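Local coordinates for protein putative oxygenase (Streptomyces coelicolor, PDB 2OG5) that catalyses the iron(II)- and 2-oxoglutarate-dependent 3-hydroxylation of L-asparagine, supplying hydroxyasparagine for the calcium-dependent lipopeptide antibiotic, at residues A[61-66]-A[124-129]; A[103-108]-A[299-304]; A[131-136]-A[191-196]; A[153-158]-A[326-331]. All coordinates share one frame; numbering follows the deposited sequence.

Interaction 1. Residues A[61-66]-A[124-129]; sequences GRPDDA and REASLG. With ACY (acetic acid), chain C.
Arg62 with Glu125 and Asp64 with Arg124 form two salt bridges between residues 61-66 and 124-129. Arg62 and Glu125 run at a slant to each other, their flat groups 47° apart. OE2 of Glu125 is 3.0 Å from NH1 of Arg62, near the guanidinium plane but met from above its carboxylate. The Arg62 chain bends at its third torsion (chi3 -60°), and one face of the guanidinium lies over Arg124 O.

Asp64 and Arg124 cross at nearly a right angle. NH1 of Arg124 is 3.0 Å from OD2 of Asp64, again from above the carboxylate. Leu154 N holds OD1 of Asp64. The other edge of the Arg124 guanidinium grips an acetate, probably from the crystallisation liquor: NE to OXT is 2.9 Å and almost straight, and NH2 bonds to O. Asn151 ND2 also holds it. A water links Asp64 N and OD2 to Arg124 O. Beside the ion pairs, the Pro63 ring packs on the backbone, its CD 3.3 Å from Arg124 O.

Arg62 to Asp65 form a type I beta turn just before helix 66-76. OG of Ser127 caps helix 128-140 at Ala130 N. The contact ties this helix-connecting turn to a helix start at the surface.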
loop_
_atom_site.group_PDB
_atom_site.type_symbol
_atom_site.label_atom_id
_atom_site.label_comp_id
_atom_site.label_asym_id
_atom_site.label_seq_id
_atom_site.Cartn_x
_atom_site.Cartn_y
_atom_site.Cartn_z
ATOM N N GLY A 61 16.965 -13.339 14.014
ATOM C CA GLY A 61 16.626 -13.448 12.602
ATOM C C GLY A 61 16.509 -12.093 11.944
ATOM O O GLY A 61 17.017 -11.088 12.448
ATOM N N ARG A 62 15.808 -12.061 10.816
ATOM C CA ARG A 62 15.657 -10.851 10.025
ATOM C C ARG A 62 14.224 -10.785 9.530
ATOM O O ARG A 62 13.539 -11.803 9.532
ATOM C CB ARG A 62 16.611 -10.882 8.845
ATOM C CG ARG A 62 18.073 -10.937 9.250
ATOM C CD ARG A 62 18.945 -10.709 8.051
ATOM N NE ARG A 62 18.705 -11.734 7.044
ATOM C CZ ARG A 62 19.049 -11.637 5.764
ATOM N NH1 ARG A 62 19.677 -10.563 5.307
ATOM N NH2 ARG A 62 18.760 -12.631 4.936
ATOM N N PRO A 63 13.763 -9.591 9.115
ATOM C CA PRO A 63 12.351 -9.372 8.800
ATOM C C PRO A 63 11.603 -10.411 7.964
ATOM O O PRO A 63 10.421 -10.630 8.217
ATOM C CB PRO A 63 12.378 -8.025 8.077
ATOM C CG PRO A 63 13.449 -7.291 8.773
ATOM C CD PRO A 63 14.515 -8.326 9.012
ATOM N N ASP A 64 12.229 -11.020 6.963
ATOM C CA ASP A 64 11.527 -12.024 6.143
ATOM C C ASP A 64 11.407 -13.393 6.806
ATOM O O ASP A 64 10.676 -14.259 6.316
ATOM C CB ASP A 64 12.185 -12.146 4.771
ATOM C CG ASP A 64 12.079 -10.866 3.983
ATOM O OD1 ASP A 64 10.970 -10.547 3.515
ATOM O OD2 ASP A 64 13.093 -10.145 3.862
ATOM N N ASP A 65 12.080 -13.578 7.939
ATOM C CA ASP A 65 12.010 -14.842 8.686
ATOM C C ASP A 65 10.736 -14.931 9.512
ATOM O O ASP A 65 10.342 -13.971 10.172
ATOM C CB ASP A 65 13.196 -14.989 9.652
ATOM C CG ASP A 65 14.541 -14.949 8.956
ATOM O OD1 ASP A 65 14.621 -15.190 7.731
ATOM O OD2 ASP A 65 15.535 -14.644 9.651
ATOM N N ALA A 66 10.103 -16.098 9.524
ATOM C CA ALA A 66 8.890 -16.271 10.321
ATOM C C ALA A 66 9.096 -15.904 11.795
ATOM O O ALA A 66 8.205 -15.348 12.419
ATOM C CB ALA A 66 8.352 -17.697 10.186
ATOM N N ARG A 124 15.995 -6.194 3.765
ATOM C CA ARG A 124 16.253 -7.551 4.236
ATOM C C ARG A 124 16.781 -7.558 5.664
ATOM O O ARG A 124 16.585 -8.524 6.387
ATOM C CB ARG A 124 17.272 -8.269 3.334
ATOM C CG ARG A 124 16.829 -8.480 1.890
ATOM C CD ARG A 124 15.705 -9.486 1.794
ATOM N NE ARG A 124 15.309 -9.754 0.412
ATOM C CZ ARG A 124 14.210 -10.421 0.067
ATOM N NH1 ARG A 124 13.399 -10.909 0.995
ATOM N NH2 ARG A 124 13.917 -10.614 -1.212
ATOM N N GLU A 125 17.498 -6.508 6.058
ATOM C CA GLU A 125 18.044 -6.430 7.416
ATOM C C GLU A 125 17.036 -5.837 8.386
ATOM O O GLU A 125 16.171 -5.061 7.995
ATOM C CB GLU A 125 19.318 -5.579 7.431
ATOM C CG GLU A 125 20.448 -6.163 6.606
ATOM C CD GLU A 125 20.924 -7.509 7.116
ATOM O OE1 GLU A 125 20.888 -7.747 8.347
ATOM O OE2 GLU A 125 21.358 -8.338 6.285
ATOM N N ALA A 126 17.163 -6.216 9.659
ATOM C CA ALA A 126 16.356 -5.628 10.718
ATOM C C ALA A 126 16.581 -4.124 10.752
ATOM O O ALA A 126 17.710 -3.645 10.559
ATOM C CB ALA A 126 16.703 -6.252 12.079
ATOM N N SER A 127 15.507 -3.377 10.970
ATOM C CA SER A 127 15.577 -1.928 11.013
ATOM C C SER A 127 14.337 -1.378 11.691
ATOM O O SER A 127 13.345 -2.094 11.860
ATOM C CB SER A 127 15.701 -1.345 9.602
ATOM O OG SER A 127 14.466 -1.425 8.905
ATOM N N LEU A 128 14.382 -0.101 12.052
ATOM C CA LEU A 128 13.243 0.572 12.665
ATOM C C LEU A 128 12.030 0.615 11.718
ATOM O O LEU A 128 10.886 0.389 12.137
ATOM C CB LEU A 128 13.645 1.983 13.099
ATOM C CG LEU A 128 13.029 2.540 14.367
ATOM C CD1 LEU A 128 13.361 1.664 15.571
ATOM C CD2 LEU A 128 13.537 3.965 14.585
ATOM N N GLY A 129 12.279 0.890 10.440
ATOM C CA GLY A 129 11.199 0.919 9.454
ATOM C C GLY A 129 10.525 -0.427 9.275
ATOM O O GLY A 129 9.292 -0.513 9.224
HETATM C C ACY C . 16.630 -8.639 -2.778
HETATM O O ACY C . 15.683 -9.305 -3.230
HETATM O OXT ACY C . 17.081 -8.731 -1.616
HETATM C CH3 ACY C . 17.259 -7.648 -3.707
HETATM O O HOH W 1 14.956 -10.652 5.726
#

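Interaction 2. Residues A[103-108]-A[299-304]; sequences RGLPVD and GELAIV
The guanidinium of Arg103 and the carboxylate of Glu300 are the flat groups, and they stand almost perpendicular, 83° apart. OE2 of Glu300 approaches the guanidinium obliquely. NH1 of Arg103 is 2.8 Å from this oxygen, in a salt bridge. The two side chains lie alongside each other and point the same way. Arg103 is extended from CG to NE and its methylenes run along Glu300, the two CG atoms 4.0 Å apart. Both charges have further partners. NE of Arg103 pairs with Asp37, and OE1 of Glu300 accepts the backbone N of Leu297.

The backbones meet at Gly299 O. Leu105 N donates to it at 2.9 Å. Gly104 N adds a weak bond to the same oxygen. Gly299 lies close against the backbone of Leu105, with its phi positive (87°).

Leu105 crosses Leu301 at a slant. Its CD1 is pressed against CB of Leu301 at 3.3 Å, a tight carbon contact. CG2 of Val107 covers Gly299 N at 3.6 Å.

Residues 103-108 leave the end of strand 99-103, which pairs antiparallel with strand 301-305. Leu301 also packs on Leu133 of helix 128-140 and on Met193 and Leu195 of strand 191-196. Pro106 faces helix 42-58 and helix 128-140, so this loop joins the end of strand 99-103 to the helices packed on the sheet.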
loop_
_atom_site.group_PDB
_atom_site.type_symbol
_atom_site.label_atom_id
_atom_site.label_comp_id
_atom_site.label_asym_id
_atom_site.label_seq_id
_atom_site.Cartn_x
_atom_site.Cartn_y
_atom_site.Cartn_z
ATOM N N ARG A 103 0.791 9.926 12.157
ATOM C CA ARG A 103 1.949 10.826 12.137
ATOM C C ARG A 103 2.690 10.694 13.449
ATOM O O ARG A 103 2.067 10.595 14.495
ATOM C CB ARG A 103 1.488 12.272 11.966
ATOM C CG ARG A 103 0.594 12.490 10.774
ATOM C CD ARG A 103 0.166 13.940 10.663
ATOM N NE ARG A 103 -0.807 14.121 9.587
ATOM C CZ ARG A 103 -0.618 14.872 8.501
ATOM N NH1 ARG A 103 0.518 15.538 8.304
ATOM N NH2 ARG A 103 -1.585 14.961 7.594
ATOM N N GLY A 104 4.014 10.702 13.396
ATOM C CA GLY A 104 4.833 10.676 14.607
ATOM C C GLY A 104 5.399 9.311 14.941
ATOM O O GLY A 104 5.836 9.082 16.072
ATOM N N LEU A 105 5.408 8.406 13.964
ATOM C CA LEU A 105 5.995 7.084 14.147
ATOM C C LEU A 105 7.515 7.180 14.107
ATOM O O LEU A 105 8.066 8.103 13.498
ATOM C CB LEU A 105 5.478 6.110 13.084
ATOM C CG LEU A 105 4.017 5.709 13.303
ATOM C CD1 LEU A 105 3.436 5.140 12.040
ATOM C CD2 LEU A 105 3.878 4.725 14.471
ATOM N N PRO A 106 8.202 6.230 14.764
ATOM C CA PRO A 106 9.652 6.348 14.855
ATOM C C PRO A 106 10.334 5.974 13.552
ATOM O O PRO A 106 10.020 4.939 12.963
ATOM C CB PRO A 106 10.019 5.360 15.965
ATOM C CG PRO A 106 8.938 4.342 15.936
ATOM C CD PRO A 106 7.695 5.033 15.459
ATOM N N VAL A 107 11.225 6.848 13.097
ATOM C CA VAL A 107 12.119 6.558 11.985
ATOM C C VAL A 107 13.493 7.110 12.354
ATOM O O VAL A 107 13.603 8.126 13.055
ATOM C CB VAL A 107 11.633 7.168 10.642
ATOM C CG1 VAL A 107 10.384 6.452 10.148
ATOM C CG2 VAL A 107 11.390 8.662 10.783
ATOM N N ASP A 108 14.535 6.426 11.898
ATOM C CA ASP A 108 15.903 6.720 12.327
ATOM C C ASP A 108 16.548 7.801 11.443
ATOM O O ASP A 108 17.535 7.538 10.755
ATOM C CB ASP A 108 16.723 5.420 12.306
ATOM C CG ASP A 108 18.079 5.554 12.990
ATOM O OD1 ASP A 108 18.333 6.568 13.690
ATOM O OD2 ASP A 108 18.893 4.620 12.830
ATOM N N GLY A 299 8.230 9.710 9.322
ATOM C CA GLY A 299 7.438 9.258 10.460
ATOM C C GLY A 299 5.951 9.172 10.191
ATOM O O GLY A 299 5.187 8.842 11.097
ATOM N N GLU A 300 5.535 9.477 8.963
ATOM C CA GLU A 300 4.136 9.347 8.580
ATOM C C GLU A 300 3.915 7.997 7.922
ATOM O O GLU A 300 4.721 7.561 7.102
ATOM C CB GLU A 300 3.702 10.470 7.646
ATOM C CG GLU A 300 3.753 11.809 8.342
ATOM C CD GLU A 300 3.156 12.934 7.543
ATOM O OE1 GLU A 300 3.004 12.768 6.309
ATOM O OE2 GLU A 300 2.838 13.973 8.166
ATOM N N LEU A 301 2.816 7.354 8.303
ATOM C CA LEU A 301 2.408 6.049 7.783
ATOM C C LEU A 301 1.023 6.180 7.173
ATOM O O LEU A 301 0.064 6.436 7.899
ATOM C CB LEU A 301 2.361 5.030 8.919
ATOM C CG LEU A 301 1.854 3.626 8.596
ATOM C CD1 LEU A 301 2.783 2.948 7.601
ATOM C CD2 LEU A 301 1.716 2.782 9.871
ATOM N N ALA A 302 0.931 6.009 5.852
ATOM C CA ALA A 302 -0.338 6.035 5.142
ATOM C C ALA A 302 -0.785 4.601 4.979
ATOM O O ALA A 302 0.013 3.755 4.577
ATOM C CB ALA A 302 -0.188 6.685 3.778
ATOM N N ILE A 303 -2.045 4.322 5.295
ATOM C CA ILE A 303 -2.608 2.986 5.118
ATOM C C ILE A 303 -3.829 3.116 4.224
ATOM O O ILE A 303 -4.782 3.826 4.561
ATOM C CB ILE A 303 -2.998 2.345 6.453
ATOM C CG1 ILE A 303 -1.808 2.332 7.418
ATOM C CG2 ILE A 303 -3.540 0.910 6.233
ATOM C CD1 ILE A 303 -2.171 1.828 8.820
ATOM N N VAL A 304 -3.771 2.464 3.066
ATOM C CA VAL A 304 -4.815 2.539 2.053
ATOM C C VAL A 304 -5.602 1.223 2.051
ATOM O O VAL A 304 -5.018 0.148 2.037
ATOM C CB VAL A 304 -4.194 2.770 0.664
ATOM C CG1 VAL A 304 -5.261 2.860 -0.403
ATOM C CG2 VAL A 304 -3.310 4.046 0.666
#

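Interaction 3. Residues A[131-136]-A[191-196]; sequences AVLLMT and FVMLLC
Leu133 of helix 128-140 fits against Met193 and Leu195 of strand 191-196. Its CG is anti to the carbonyl carbon (chi1 -77°), which brings CD2 down onto the strand. CD2 lies 3.9 Å from CB of Met193 and 4.0 Å from CB of Leu195. Leu133 and Met193 lie alongside but point opposite ways, whereas Leu195 crosses Leu133 at a slant.

Met193 bends at its last torsion (chi3 -64°). The bend carries CE to 3.3 Å from Leu133 O and sets SD 3.6 Å from CG2 of Thr136. Thr136 turns this methyl to the strand while its OG1 points back into the helix. That hydroxyl donates to Val132 O at 2.9 Å. The same oxygen takes Thr136 N from the other face of its plane. The rotation of Thr136 is thereby fixed.

CD2 of Leu195 meets CB of Val132 at 4.1 Å, the two chains nearly at right angles.

The segment axes approach to 9.5 Å and run roughly antiparallel. Strand 191-196 lies between strands 301-305 and 326-333. Helix 128-140 packs on one face of these strands; Met135 and Leu134 of that helix meet helices 42-58 and 66-76.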
loop_
_atom_site.group_PDB
_atom_site.type_symbol
_atom_site.label_atom_id
_atom_site.label_comp_id
_atom_site.label_asym_id
_atom_site.label_seq_id
_atom_site.Cartn_x
_atom_site.Cartn_y
_atom_site.Cartn_z
ATOM N N ALA A 131 10.460 -2.741 11.533
ATOM C CA ALA A 131 9.782 -2.995 12.800
ATOM C C ALA A 131 8.406 -2.346 12.805
ATOM O O ALA A 131 7.401 -2.989 13.081
ATOM C CB ALA A 131 10.632 -2.484 13.989
ATOM N N VAL A 132 8.350 -1.061 12.491
ATOM C CA VAL A 132 7.073 -0.355 12.450
ATOM C C VAL A 132 6.078 -1.009 11.470
ATOM O O VAL A 132 4.914 -1.253 11.808
ATOM C CB VAL A 132 7.280 1.125 12.091
ATOM C CG1 VAL A 132 5.955 1.809 11.795
ATOM C CG2 VAL A 132 8.031 1.835 13.220
ATOM N N LEU A 133 6.534 -1.287 10.253
ATOM C CA LEU A 133 5.644 -1.840 9.243
ATOM C C LEU A 133 5.156 -3.235 9.600
ATOM O O LEU A 133 3.974 -3.527 9.437
ATOM C CB LEU A 133 6.320 -1.853 7.872
ATOM C CG LEU A 133 6.367 -0.491 7.175
ATOM C CD1 LEU A 133 7.413 -0.521 6.058
ATOM C CD2 LEU A 133 4.996 -0.084 6.610
ATOM N N LEU A 134 6.046 -4.114 10.055
ATOM C CA LEU A 134 5.626 -5.494 10.274
ATOM C C LEU A 134 4.776 -5.617 11.546
ATOM O O LEU A 134 3.855 -6.441 11.611
ATOM C CB LEU A 134 6.817 -6.463 10.252
ATOM C CG LEU A 134 7.501 -6.593 8.876
ATOM C CD1 LEU A 134 8.606 -7.651 8.881
ATOM C CD2 LEU A 134 6.506 -6.901 7.767
ATOM N N MET A 135 5.042 -4.788 12.554
ATOM C CA MET A 135 4.163 -4.753 13.739
ATOM C C MET A 135 2.755 -4.335 13.323
ATOM O O MET A 135 1.776 -5.007 13.657
ATOM C CB MET A 135 4.700 -3.809 14.823
ATOM C CG MET A 135 5.912 -4.345 15.551
ATOM S SD MET A 135 6.433 -3.341 16.969
ATOM C CE MET A 135 7.009 -1.844 16.155
ATOM N N THR A 136 2.642 -3.261 12.551
ATOM C CA THR A 136 1.327 -2.774 12.133
ATOM C C THR A 136 0.611 -3.796 11.252
ATOM O O THR A 136 -0.598 -3.993 11.379
ATOM C CB THR A 136 1.412 -1.432 11.400
ATOM O OG1 THR A 136 2.165 -0.508 12.202
ATOM C CG2 THR A 136 0.019 -0.864 11.137
ATOM N N PHE A 191 -4.761 -4.200 2.540
ATOM C CA PHE A 191 -4.240 -2.853 2.818
ATOM C C PHE A 191 -2.852 -2.703 2.227
ATOM O O PHE A 191 -2.075 -3.668 2.205
ATOM C CB PHE A 191 -4.178 -2.542 4.318
ATOM C CG PHE A 191 -5.495 -2.661 5.017
ATOM C CD1 PHE A 191 -6.435 -1.639 4.955
ATOM C CD2 PHE A 191 -5.793 -3.784 5.763
ATOM C CE1 PHE A 191 -7.649 -1.761 5.589
ATOM C CE2 PHE A 191 -7.012 -3.901 6.415
ATOM C CZ PHE A 191 -7.945 -2.890 6.310
ATOM N N VAL A 192 -2.534 -1.484 1.788
ATOM C CA VAL A 192 -1.181 -1.110 1.395
ATOM C C VAL A 192 -0.702 -0.036 2.361
ATOM O O VAL A 192 -1.379 0.984 2.538
ATOM C CB VAL A 192 -1.144 -0.548 -0.031
ATOM C CG1 VAL A 192 0.284 -0.116 -0.415
ATOM C CG2 VAL A 192 -1.675 -1.591 -1.022
ATOM N N MET A 193 0.428 -0.299 3.017
ATOM C CA MET A 193 1.013 0.620 3.992
ATOM C C MET A 193 2.273 1.238 3.432
ATOM O O MET A 193 3.134 0.523 2.914
ATOM C CB MET A 193 1.347 -0.123 5.285
ATOM C CG MET A 193 0.140 -0.801 5.892
ATOM S SD MET A 193 0.431 -1.383 7.572
ATOM C CE MET A 193 1.698 -2.583 7.262
ATOM N N LEU A 194 2.372 2.566 3.544
ATOM C CA LEU A 194 3.520 3.317 3.072
ATOM C C LEU A 194 4.080 4.151 4.220
ATOM O O LEU A 194 3.411 5.083 4.692
ATOM C CB LEU A 194 3.086 4.243 1.947
ATOM C CG LEU A 194 2.605 3.563 0.668
ATOM C CD1 LEU A 194 1.928 4.581 -0.253
ATOM C CD2 LEU A 194 3.779 2.889 -0.016
ATOM N N LEU A 195 5.278 3.796 4.679
ATOM C CA LEU A 195 5.961 4.531 5.748
ATOM C C LEU A 195 7.000 5.451 5.123
ATOM O O LEU A 195 7.876 4.996 4.387
ATOM C CB LEU A 195 6.643 3.566 6.720
ATOM C CG LEU A 195 7.471 4.157 7.862
ATOM C CD1 LEU A 195 6.588 4.956 8.835
ATOM C CD2 LEU A 195 8.245 3.053 8.572
ATOM N N CYS A 196 6.915 6.740 5.431
ATOM C CA CYS A 196 7.852 7.700 4.865
ATOM C C CYS A 196 9.117 7.783 5.710
ATOM O O CYS A 196 9.065 8.082 6.901
ATOM C CB CYS A 196 7.208 9.073 4.763
ATOM S SG CYS A 196 8.329 10.340 4.126
#

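Interaction 4. Residues A[153-158]-A[326-331]; sequences ALVQDV and WLQRTF
Leu154 O takes the hydroxyl of Thr330, OG1 to O 2.9 Å. A water also bridges Leu154 O to Phe331 N. Val155 lays CG2 against that hydroxyl and CG1 against CB of Gln328.

Gln156 forms a hydrogen-bonded antiparallel pair with Arg329. Its N donates to Arg329 O, and its O accepts Arg329 N at 2.7 Å. OE1 of Gln156 lies in the guanidinium plane and receives NH2 of Arg329 at 2.7 Å, nearly straight at 169°, with amide and guanidinium planes 70° apart. NE2 of Gln156 returns to Ala153 O at 2.8 Å, which sets the flip of the amide. Arg329 bends at chi3 (66°), and CZ of Phe331 lies over one face of its guanidinium.

Asp157 and Gln328 are a non-hydrogen-bonded pair. Their side chains lie side by side, with carboxylate and amide nearly coplanar. OD1 of Asp157 takes NE2 of Gln328 at 2.8 Å, close to its C-O axis. It also takes NE1 of Trp326 at 2.9 Å, from above the carboxylate plane. NE2 of Gln328 also bonds to OE1 of Gln123, and OD2 of Asp157 binds the hydroxyl of Ser121.

Val158 N donates to Leu327 O at 2.8 Å, Leu327 N returns a bond to Val158 O, and their CB atoms pack together.

Arg329 binds L-asparagine, as do Asn170 and Glu149 close by. Its nearest side-chain atom is about 4 Å from a sodium ion bound by His179, Glu181 and His311, the iron ligands. The ladder belongs to the jelly-roll core of this iron(II)/2-oxoglutarate oxygenase and sets a substrate-binding arginine by the metal site.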
loop_
_atom_site.group_PDB
_atom_site.type_symbol
_atom_site.label_atom_id
_atom_site.label_comp_id
_atom_site.label_asym_id
_atom_site.label_seq_id
_atom_site.Cartn_x
_atom_site.Cartn_y
_atom_site.Cartn_z
ATOM N N ALA A 153 9.861 -9.825 -0.899
ATOM C CA ALA A 153 10.261 -9.185 0.365
ATOM C C ALA A 153 9.052 -8.564 1.056
ATOM O O ALA A 153 8.204 -7.957 0.416
ATOM C CB ALA A 153 11.284 -8.113 0.121
ATOM N N LEU A 154 8.984 -8.705 2.375
ATOM C CA LEU A 154 7.864 -8.125 3.120
ATOM C C LEU A 154 7.927 -6.618 3.243
ATOM O O LEU A 154 6.888 -5.977 3.390
ATOM C CB LEU A 154 7.760 -8.725 4.520
ATOM C CG LEU A 154 7.534 -10.235 4.549
ATOM C CD1 LEU A 154 7.328 -10.700 5.987
ATOM C CD2 LEU A 154 6.367 -10.655 3.671
ATOM N N VAL A 155 9.132 -6.052 3.191
ATOM C CA VAL A 155 9.328 -4.611 3.318
ATOM C C VAL A 155 10.085 -4.121 2.084
ATOM O O VAL A 155 11.263 -4.464 1.892
ATOM C CB VAL A 155 10.071 -4.255 4.620
ATOM C CG1 VAL A 155 10.275 -2.753 4.713
ATOM C CG2 VAL A 155 9.310 -4.796 5.856
ATOM N N GLN A 156 9.420 -3.304 1.269
ATOM C CA GLN A 156 9.917 -2.946 -0.064
ATOM C C GLN A 156 10.150 -1.446 -0.156
ATOM O O GLN A 156 9.356 -0.652 0.351
ATOM C CB GLN A 156 8.903 -3.385 -1.131
ATOM C CG GLN A 156 8.514 -4.862 -0.991
ATOM C CD GLN A 156 7.457 -5.347 -1.964
ATOM O OE1 GLN A 156 7.002 -4.613 -2.847
ATOM N NE2 GLN A 156 7.042 -6.599 -1.783
ATOM N N ASP A 157 11.228 -1.055 -0.824
ATOM C CA ASP A 157 11.559 0.356 -0.958
ATOM C C ASP A 157 10.822 0.986 -2.122
ATOM O O ASP A 157 10.662 0.375 -3.194
ATOM C CB ASP A 157 13.065 0.551 -1.163
ATOM C CG ASP A 157 13.878 0.180 0.058
ATOM O OD1 ASP A 157 13.468 0.515 1.180
ATOM O OD2 ASP A 157 14.958 -0.433 -0.094
ATOM N N VAL A 158 10.354 2.211 -1.903
ATOM C CA VAL A 158 9.790 3.030 -2.971
ATOM C C VAL A 158 10.751 4.210 -3.152
ATOM O O VAL A 158 10.758 5.148 -2.342
ATOM C CB VAL A 158 8.370 3.484 -2.628
ATOM C CG1 VAL A 158 7.754 4.256 -3.792
ATOM C CG2 VAL A 158 7.495 2.272 -2.268
ATOM N N TRP A 326 11.924 8.584 -0.087
ATOM C CA TRP A 326 12.143 7.190 0.304
ATOM C C TRP A 326 10.968 6.750 1.166
ATOM O O TRP A 326 10.820 7.232 2.298
ATOM C CB TRP A 326 13.445 7.053 1.099
ATOM C CG TRP A 326 13.892 5.642 1.392
ATOM C CD1 TRP A 326 13.229 4.473 1.097
ATOM C CD2 TRP A 326 15.094 5.251 2.070
ATOM N NE1 TRP A 326 13.956 3.401 1.526
ATOM C CE2 TRP A 326 15.100 3.843 2.131
ATOM C CE3 TRP A 326 16.178 5.954 2.612
ATOM C CZ2 TRP A 326 16.139 3.125 2.713
ATOM C CZ3 TRP A 326 17.216 5.229 3.201
ATOM C CH2 TRP A 326 17.181 3.830 3.245
ATOM N N LEU A 327 10.126 5.869 0.630
ATOM C CA LEU A 327 9.098 5.196 1.432
ATOM C C LEU A 327 9.462 3.731 1.541
ATOM O O LEU A 327 10.165 3.194 0.689
ATOM C CB LEU A 327 7.701 5.290 0.809
ATOM C CG LEU A 327 7.270 6.589 0.158
ATOM C CD1 LEU A 327 5.867 6.468 -0.442
ATOM C CD2 LEU A 327 7.336 7.762 1.135
ATOM N N GLN A 328 8.971 3.082 2.591
ATOM C CA GLN A 328 8.962 1.623 2.642
ATOM C C GLN A 328 7.514 1.138 2.698
ATOM O O GLN A 328 6.651 1.767 3.315
ATOM C CB GLN A 328 9.812 1.101 3.795
ATOM C CG GLN A 328 11.291 1.331 3.494
ATOM C CD GLN A 328 12.249 0.752 4.504
ATOM O OE1 GLN A 328 11.987 0.743 5.715
ATOM N NE2 GLN A 328 13.398 0.294 4.011
ATOM N N ARG A 329 7.265 0.037 1.995
ATOM C CA ARG A 329 5.932 -0.454 1.757
ATOM C C ARG A 329 5.786 -1.888 2.240
ATOM O O ARG A 329 6.638 -2.738 1.987
ATOM C CB ARG A 329 5.627 -0.402 0.261
ATOM C CG ARG A 329 4.197 -0.796 -0.073
ATOM C CD ARG A 329 3.949 -0.710 -1.539
ATOM N NE ARG A 329 4.736 -1.695 -2.260
ATOM C CZ ARG A 329 4.861 -1.731 -3.580
ATOM N NH1 ARG A 329 4.263 -0.830 -4.339
ATOM N NH2 ARG A 329 5.617 -2.667 -4.136
ATOM N N THR A 330 4.665 -2.152 2.910
ATOM C CA THR A 330 4.267 -3.501 3.281
ATOM C C THR A 330 2.788 -3.706 2.986
ATOM O O THR A 330 1.964 -2.826 3.240
ATOM C CB THR A 330 4.539 -3.763 4.759
ATOM O OG1 THR A 330 5.948 -3.744 4.950
ATOM C CG2 THR A 330 3.984 -5.103 5.216
ATOM N N PHE A 331 2.485 -4.868 2.411
ATOM C CA PHE A 331 1.116 -5.301 2.142
ATOM C C PHE A 331 0.544 -6.069 3.320
ATOM O O PHE A 331 1.261 -6.828 3.990
ATOM C CB PHE A 331 1.074 -6.213 0.926
ATOM C CG PHE A 331 1.639 -5.605 -0.335
ATOM C CD1 PHE A 331 1.367 -4.297 -0.684
ATOM C CD2 PHE A 331 2.438 -6.364 -1.183
ATOM C CE1 PHE A 331 1.867 -3.752 -1.848
ATOM C CE2 PHE A 331 2.952 -5.823 -2.351
ATOM C CZ PHE A 331 2.652 -4.519 -2.689
HETATM O O HOH W 2 4.752 -6.505 1.633
#

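Overall arrangement
Interactions 3 and 4 are buried, interaction 2 is partly buried, and interaction 1 lies at the surface. Interactions 2, 3 and 4 reach one sheet. Interactions 2 and 3 share a strand boundary in it, as do interactions 3 and 4. Interactions 1 and 3 share helix 128-140, the first at its start and the second along its body. Asp64 is the polar link between interactions 1 and 4. The chemistry follows position. Interaction 1 relies on ion pairs and water, and interaction 2 mixes an ion pair with backbone bonds and leucine packing. Interaction 3 is apolar. Interaction 4 combines a strand ladder with buried polar side chains, among them the substrate-binding Arg329.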